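Long-range contacts in Two-component system response regulator/GGDEF domain protein (Aeromonas salmonicida, PDB 3LUF), which probably makes cyclic di-GMP from two GTP in its GGDEF domain, and here is represented by its two CheY-like receiver domains: residues 36-41 / 59-64; 125-130 / 170-175; 196-201 / 244-249. One frame throughout, in Å; residues are numbered along the deposited sequence. Where two conformers were deposited one is given.

Contact 1 (36-41 / 59-64); sequences DTLEGA and PDAPSG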
# COMPACT_ATOMS: atom_id res chain seq x y z
N ASP B 36 25.02 -24.62 -9.71
CA ASP B 36 25.49 -24.81 -8.34
C ASP B 36 26.87 -24.23 -8.03
O ASP B 36 27.33 -24.36 -6.91
CB ASP B 36 25.42 -26.30 -7.92
CG ASP B 36 26.31 -27.22 -8.77
OD1 ASP B 36 27.04 -26.75 -9.67
OD2 ASP B 36 26.29 -28.44 -8.49
N THR B 37 27.53 -23.61 -9.02
CA THR B 37 28.82 -22.97 -8.80
C THR B 37 28.87 -21.73 -9.68
O THR B 37 28.14 -21.62 -10.68
CB THR B 37 30.01 -23.85 -9.27
OG1 THR B 37 29.85 -24.13 -10.66
CG2 THR B 37 30.07 -25.16 -8.49
N LEU B 38 29.72 -20.80 -9.29
CA LEU B 38 29.97 -19.60 -10.07
C LEU B 38 30.52 -19.99 -11.44
O LEU B 38 30.13 -19.40 -12.45
CB LEU B 38 30.87 -18.66 -9.29
CG LEU B 38 31.38 -17.40 -10.02
CD1 LEU B 38 30.17 -16.53 -10.39
CD2 LEU B 38 32.35 -16.65 -9.13
N GLU B 39 31.42 -20.99 -11.49
CA GLU B 39 31.93 -21.49 -12.78
C GLU B 39 30.84 -21.89 -13.79
O GLU B 39 30.96 -21.65 -15.02
CB GLU B 39 32.89 -22.67 -12.55
CG GLU B 39 33.35 -23.35 -13.82
CD GLU B 39 34.31 -22.49 -14.66
OE1 GLU B 39 34.87 -21.47 -14.16
OE2 GLU B 39 34.50 -22.85 -15.84
N GLY B 40 29.76 -22.52 -13.32
CA GLY B 40 28.66 -22.86 -14.20
C GLY B 40 28.10 -21.67 -14.96
O GLY B 40 27.54 -21.83 -16.04
N ALA B 41 28.21 -20.49 -14.37
CA ALA B 41 27.67 -19.24 -14.90
C ALA B 41 28.74 -18.39 -15.62
O ALA B 41 28.53 -17.18 -15.86
CB ALA B 41 27.04 -18.43 -13.78
N PRO B 59 30.67 -23.06 -3.70
CA PRO B 59 31.88 -23.89 -3.55
C PRO B 59 33.13 -23.18 -4.07
O PRO B 59 34.21 -23.34 -3.52
CB PRO B 59 31.61 -25.07 -4.45
CG PRO B 59 30.15 -25.23 -4.48
CD PRO B 59 29.57 -23.79 -4.36
N ASP B 60 32.97 -22.42 -5.14
CA ASP B 60 34.07 -21.65 -5.73
C ASP B 60 33.97 -20.13 -5.41
O ASP B 60 34.70 -19.27 -5.99
CB ASP B 60 34.18 -21.94 -7.23
CG ASP B 60 32.87 -21.70 -7.98
OD1 ASP B 60 31.85 -21.38 -7.33
OD2 ASP B 60 32.87 -21.90 -9.23
N ALA B 61 33.15 -19.81 -4.42
CA ALA B 61 33.04 -18.44 -3.91
C ALA B 61 32.36 -18.49 -2.55
O ALA B 61 31.21 -18.11 -2.43
CB ALA B 61 32.31 -17.51 -4.91
N PRO B 62 33.08 -18.98 -1.53
CA PRO B 62 32.46 -19.32 -0.26
C PRO B 62 32.23 -18.14 0.66
O PRO B 62 31.60 -18.30 1.70
CB PRO B 62 33.49 -20.25 0.38
CG PRO B 62 34.79 -19.80 -0.20
CD PRO B 62 34.50 -19.41 -1.59
N SER B 63 32.76 -16.97 0.30
CA SER B 63 32.59 -15.74 1.11
C SER B 63 32.02 -14.57 0.28
O SER B 63 32.48 -13.43 0.41
CB SER B 63 33.93 -15.35 1.76
OG SER B 63 34.39 -16.40 2.64
N GLY B 64 31.07 -14.86 -0.61
CA GLY B 64 30.36 -13.78 -1.29
C GLY B 64 31.03 -13.22 -2.55
O GLY B 64 30.53 -12.27 -3.11
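At the magnesium-bearing end of the first receiver domain, the loop that follows the metal-binding strand 49-55 is fastened to the turn after strand 31-35, and the carboxylate of Asp60 meets two successive backbone amides, those of Leu38 and Glu39. OD1 accepts from Leu38 N at 3.0 Å, on the lone pair that faces the other oxygen. OD2 accepts from Glu39 N at 2.8 Å, again on the syn side but 19° out of the carboxylate plane. With one N-H on each oxygen, the carboxylate is held against rotation, and two adjacent amide dipoles would be expected to help stabilise its negative charge. One torsion explains the reach: CG of Asp60 stands between its own N and carbonyl carbon (chi1 55°), which brings the carboxylate up to the amides of Leu38 and Glu39.

Carbon contacts surround the two bonds. Thr37 CB lies 3.5 Å from Asp60 OD2, the two side chains crossing at about a right angle. Thr37 CG2 packs against Pro59 CG at 4.0 Å, and Pro59 CD rests 3.4 Å from the carbonyl oxygen Asp36 O. Leu38 CD2 and Ala61 CB touch lightly at 4.3 Å. Thr37 has a second task: its OG1 accepts from Gly40 N at 3.1 Å, forming an ST motif that shapes the turn receiving Asp60.

Pro59 comes close to Asp12, which binds magnesium together with Asp55 and Thr57, and Asp55 is the predicted phosphorylation site. The turn itself is tied further into the domain where Ala41 O accepts from Arg73. A side-chain carboxylate bridging consecutive main-chain amides thus joins two loops at the C-terminal ends of the strands of a parallel sheet, where CheY-like receiver domains carry their acidic metal pocket.

Contact 2 (125-130 / 170-175); sequences IEVLVV and IRLVLV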
# COMPACT_ATOMS: atom_id res chain seq x y z
N ILE B 125 8.22 -0.02 -17.61
CA ILE B 125 7.35 0.93 -16.91
C ILE B 125 8.07 2.25 -16.68
O ILE B 125 9.22 2.26 -16.23
CB ILE B 125 6.83 0.33 -15.58
CG1 ILE B 125 5.93 -0.87 -15.87
CG2 ILE B 125 6.10 1.41 -14.74
CD1 ILE B 125 5.44 -1.68 -14.62
N GLU B 126 7.43 3.37 -17.02
CA GLU B 126 8.00 4.71 -16.79
C GLU B 126 7.32 5.39 -15.60
O GLU B 126 6.08 5.37 -15.47
CB GLU B 126 7.84 5.59 -18.05
CG GLU B 126 8.53 4.97 -19.26
CD GLU B 126 8.40 5.84 -20.51
OE1 GLU B 126 8.72 7.04 -20.41
OE2 GLU B 126 8.00 5.31 -21.58
N VAL B 127 8.16 5.93 -14.72
CA VAL B 127 7.69 6.62 -13.53
C VAL B 127 8.34 7.99 -13.41
O VAL B 127 9.36 8.25 -14.04
CB VAL B 127 7.98 5.78 -12.28
CG1 VAL B 127 7.42 4.40 -12.41
CG2 VAL B 127 9.53 5.78 -11.95
N LEU B 128 7.74 8.86 -12.60
CA LEU B 128 8.24 10.23 -12.49
C LEU B 128 8.44 10.59 -11.03
O LEU B 128 7.54 10.37 -10.21
CB LEU B 128 7.25 11.21 -13.14
CG LEU B 128 7.47 12.73 -12.98
CD1 LEU B 128 8.85 13.19 -13.50
CD2 LEU B 128 6.33 13.55 -13.61
N VAL B 129 9.62 11.12 -10.69
CA VAL B 129 9.88 11.62 -9.34
C VAL B 129 9.89 13.15 -9.38
O VAL B 129 10.61 13.72 -10.20
CB VAL B 129 11.28 11.14 -8.78
CG1 VAL B 129 11.51 11.70 -7.38
CG2 VAL B 129 11.35 9.61 -8.78
N VAL B 130 9.04 13.77 -8.56
CA VAL B 130 8.92 15.24 -8.43
C VAL B 130 9.35 15.65 -7.03
O VAL B 130 8.72 15.31 -6.02
CB VAL B 130 7.49 15.74 -8.68
CG1 VAL B 130 7.47 17.26 -8.81
CG2 VAL B 130 6.93 15.10 -9.94
N ILE B 170 4.21 7.55 -18.89
CA ILE B 170 4.50 7.61 -17.41
C ILE B 170 3.21 7.17 -16.71
O ILE B 170 2.15 7.73 -17.00
CB ILE B 170 4.96 9.00 -16.96
CG1 ILE B 170 6.39 9.28 -17.44
CG2 ILE B 170 4.89 9.13 -15.42
CD1 ILE B 170 6.84 10.77 -17.36
N ARG B 171 3.28 6.17 -15.82
CA ARG B 171 2.06 5.69 -15.17
C ARG B 171 2.02 5.93 -13.67
O ARG B 171 1.02 5.67 -13.01
CB ARG B 171 1.86 4.20 -15.47
CG ARG B 171 2.85 3.28 -14.74
CD ARG B 171 2.50 1.84 -15.08
NE ARG B 171 2.75 1.60 -16.51
CZ ARG B 171 2.44 0.48 -17.15
NH1 ARG B 171 1.80 -0.50 -16.49
NH2 ARG B 171 2.72 0.36 -18.45
N LEU B 172 3.16 6.38 -13.12
CA LEU B 172 3.22 6.54 -11.66
C LEU B 172 4.07 7.77 -11.37
O LEU B 172 5.13 7.95 -11.96
CB LEU B 172 3.79 5.28 -11.00
CG LEU B 172 4.25 5.43 -9.53
CD1 LEU B 172 3.02 5.57 -8.72
CD2 LEU B 172 5.08 4.26 -9.04
N VAL B 173 3.56 8.63 -10.51
CA VAL B 173 4.23 9.85 -10.10
C VAL B 173 4.39 9.82 -8.59
O VAL B 173 3.43 9.51 -7.86
CB VAL B 173 3.44 11.13 -10.45
CG1 VAL B 173 4.30 12.36 -10.09
CG2 VAL B 173 3.05 11.17 -11.92
N LEU B 174 5.62 10.12 -8.11
CA LEU B 174 5.88 10.33 -6.69
C LEU B 174 6.10 11.81 -6.47
O LEU B 174 6.93 12.43 -7.12
CB LEU B 174 7.12 9.53 -6.25
CG LEU B 174 7.10 8.00 -6.43
CD1 LEU B 174 7.45 7.57 -7.86
CD2 LEU B 174 8.14 7.42 -5.52
N VAL B 175 5.35 12.39 -5.53
CA VAL B 175 5.21 13.85 -5.40
C VAL B 175 5.60 14.35 -4.01
O VAL B 175 4.96 14.02 -3.04
CB VAL B 175 3.75 14.30 -5.69
CG1 VAL B 175 3.64 15.82 -5.59
CG2 VAL B 175 3.34 13.86 -7.09
O HOH W 1 4.78 3.02 -18.12
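CG of Arg171 sits between its backbone N and carbonyl carbon (chi1 72°), and a bend at chi3 lays the chain across Ile125, whose CG2 stands anti to its own N. Arg171 CD therefore meets Ile125 CG2 at 3.6 Å, while Ile125 CG1 lies 3.9 Å above the guanidinium plane, over its centre. Water 1 accepts from both Arg171 NE and Glu126 N, linking the two segments near their N-terminal ends.

From there the backbones run parallel, their axes 13° apart. Glu126 O takes Arg171 N from 21° outside its carbonyl plane; Leu128 N then gives to Leu172 O at 2.8 Å, Leu128 O receives Leu174 N, and Val130 N gives to Leu174 O. Leu172 N, by contrast, is buried without a partner.

On one face Val127 CG1 lies 4.0 Å from Leu172 CB, the side chains pointing the same way. On the other, Ile170 CG2 meets Leu128 CB at 3.9 Å. Helices 134-145 and 232-248 pack over the Val129 and Leu174 face. Both strands lead toward the magnesium site, forming the first and third strands of the parallel 2-1-3-4-5 sheet of a CheY-like receiver domain.

Contact 3 (196-201 / 244-249); sequences SKQQLA and EALEQF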
# COMPACT_ATOMS: atom_id res chain seq x y z
N SER B 196 -7.51 9.91 -14.09
CA SER B 196 -8.06 9.06 -13.01
C SER B 196 -6.94 8.28 -12.31
O SER B 196 -5.79 8.23 -12.78
CB SER B 196 -9.08 8.05 -13.56
OG SER B 196 -8.42 7.01 -14.29
N LYS B 197 -7.30 7.67 -11.18
CA LYS B 197 -6.35 6.81 -10.43
C LYS B 197 -5.84 5.63 -11.24
O LYS B 197 -4.75 5.13 -10.95
CB LYS B 197 -7.00 6.29 -9.16
CG LYS B 197 -7.05 7.27 -8.02
CD LYS B 197 -7.70 6.62 -6.80
CE LYS B 197 -7.86 7.60 -5.66
NZ LYS B 197 -7.86 6.85 -4.37
N GLN B 198 -6.63 5.19 -12.23
CA GLN B 198 -6.22 4.08 -13.08
C GLN B 198 -5.35 4.57 -14.24
O GLN B 198 -4.54 3.82 -14.80
CB GLN B 198 -7.44 3.27 -13.58
CG GLN B 198 -7.13 2.15 -14.63
CD GLN B 198 -6.06 1.14 -14.15
OE1 GLN B 198 -5.09 0.86 -14.86
NE2 GLN B 198 -6.23 0.62 -12.94
N GLN B 199 -5.49 5.83 -14.60
CA GLN B 199 -4.71 6.38 -15.70
C GLN B 199 -3.31 6.80 -15.26
O GLN B 199 -2.37 6.75 -16.06
CB GLN B 199 -5.41 7.56 -16.35
CG GLN B 199 -6.65 7.13 -17.17
CD GLN B 199 -7.43 8.30 -17.67
OE1 GLN B 199 -7.78 9.20 -16.90
NE2 GLN B 199 -7.71 8.32 -18.97
N LEU B 200 -3.20 7.26 -14.02
CA LEU B 200 -1.95 7.80 -13.52
C LEU B 200 -1.93 7.63 -12.01
O LEU B 200 -2.63 8.38 -11.32
CB LEU B 200 -1.83 9.30 -13.91
CG LEU B 200 -0.52 9.99 -13.53
CD1 LEU B 200 0.67 9.32 -14.30
CD2 LEU B 200 -0.52 11.53 -13.70
N ALA B 201 -1.11 6.71 -11.49
CA ALA B 201 -1.05 6.50 -10.02
C ALA B 201 -0.19 7.60 -9.40
O ALA B 201 0.78 8.04 -10.00
CB ALA B 201 -0.48 5.14 -9.69
N GLU B 244 1.22 -2.95 -9.24
CA GLU B 244 0.35 -4.11 -9.31
C GLU B 244 -1.13 -3.70 -9.41
O GLU B 244 -1.88 -4.28 -10.18
CB GLU B 244 0.61 -5.00 -8.08
CG GLU B 244 -0.46 -6.03 -7.82
CD GLU B 244 -0.10 -7.38 -8.37
OE1 GLU B 244 -0.92 -8.32 -8.18
OE2 GLU B 244 0.99 -7.53 -8.97
N ALA B 245 -1.54 -2.71 -8.63
CA ALA B 245 -2.94 -2.24 -8.68
C ALA B 245 -3.29 -1.74 -10.07
O ALA B 245 -4.41 -1.98 -10.56
CB ALA B 245 -3.20 -1.15 -7.64
N LEU B 246 -2.36 -1.03 -10.71
CA LEU B 246 -2.60 -0.59 -12.09
C LEU B 246 -2.80 -1.75 -13.06
O LEU B 246 -3.55 -1.63 -14.05
CB LEU B 246 -1.47 0.32 -12.60
CG LEU B 246 -1.43 1.74 -12.03
CD1 LEU B 246 -0.18 2.42 -12.51
CD2 LEU B 246 -2.65 2.60 -12.43
N GLU B 247 -2.14 -2.87 -12.79
CA GLU B 247 -2.19 -4.01 -13.70
C GLU B 247 -3.39 -4.91 -13.42
O GLU B 247 -3.84 -5.65 -14.32
CB GLU B 247 -0.91 -4.86 -13.55
CG GLU B 247 0.32 -4.14 -14.10
CD GLU B 247 1.63 -4.50 -13.42
OE1 GLU B 247 1.65 -5.39 -12.53
OE2 GLU B 247 2.65 -3.90 -13.81
N GLN B 248 -3.91 -4.87 -12.19
CA GLN B 248 -4.81 -5.90 -11.72
C GLN B 248 -6.15 -5.44 -11.16
O GLN B 248 -7.06 -6.25 -11.10
CB GLN B 248 -4.15 -6.77 -10.64
CG GLN B 248 -2.98 -7.57 -11.10
CD GLN B 248 -3.24 -8.48 -12.30
OE1 GLN B 248 -4.39 -8.78 -12.67
NE2 GLN B 248 -2.14 -8.94 -12.90
N PHE B 249 -6.24 -4.21 -10.66
CA PHE B 249 -7.47 -3.79 -9.96
C PHE B 249 -8.36 -3.08 -10.97
O PHE B 249 -8.00 -1.99 -11.43
CB PHE B 249 -7.17 -2.82 -8.81
CG PHE B 249 -6.41 -3.42 -7.64
CD1 PHE B 249 -5.90 -4.72 -7.68
CD2 PHE B 249 -6.20 -2.65 -6.49
CE1 PHE B 249 -5.17 -5.24 -6.61
CE2 PHE B 249 -5.48 -3.17 -5.40
CZ PHE B 249 -4.97 -4.46 -5.47
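The side chains of Leu246 and Gln198 lie alongside one another, running in opposite senses, so that the leucine reaches into the 196-201 loop while the glutamine extends toward the end of the C-terminal helix. Leu246 has the largest share of the packing, through the two branches of its tip. CD2 lies 3.3 Å from Gln198 O and 3.6 Å from Lys197 O, set against successive carbonyl oxygens, whereas CD1 turns to Ala201 CB at 3.9 Å. CG of Leu246 is anti to its carbonyl carbon and beside its N (chi1 -74°), and the chain beyond is extended, which carries the methyls to the loop although the bond leaving the backbone does not face it.

Gln198 bends at chi2 (55°) and brings its terminal amide near the carbonyls of Leu246 and Phe249. The loop is shaped from within by Ser196, whose OG accepts from Gln199 N at 3.2 Å in an ST motif, while Gln199 OE1 receives Ser196 N almost straight, at 2.9 Å and 174°.

Nearby, Lys197 O accepts from Asn223, and Phe249 brings its ring to His241 of the second subunit. Away from the magnesium site, the contact joins the end of helix 232-248, the last of the second CheY-like receiver domain, to the link between helix 184-194 and strand 201-207, the fourth strand of its sheet.

Overall arrangement
Followed from the N terminus, the chain closes its three contacts in series, with no nesting or crossing. Contact 1 closes a short loop around strand 49-55 in the first receiver domain. Helix 106-122 then leads toward the second domain, where contact 2 pairs its first and third strands, enclosing helix 134-145, strand 150-154 and helix 157-166. Contact 3 closes last, bringing the final helix back to the entrance of the fourth strand. Contacts 2 and 3 adjoin, their centres about 12 Å apart: Arg171 O probably accepts from Ala201 N, continuing the sheet. Contact 1 lies across the chain's centre, about 38 Å from contact 2 between centres.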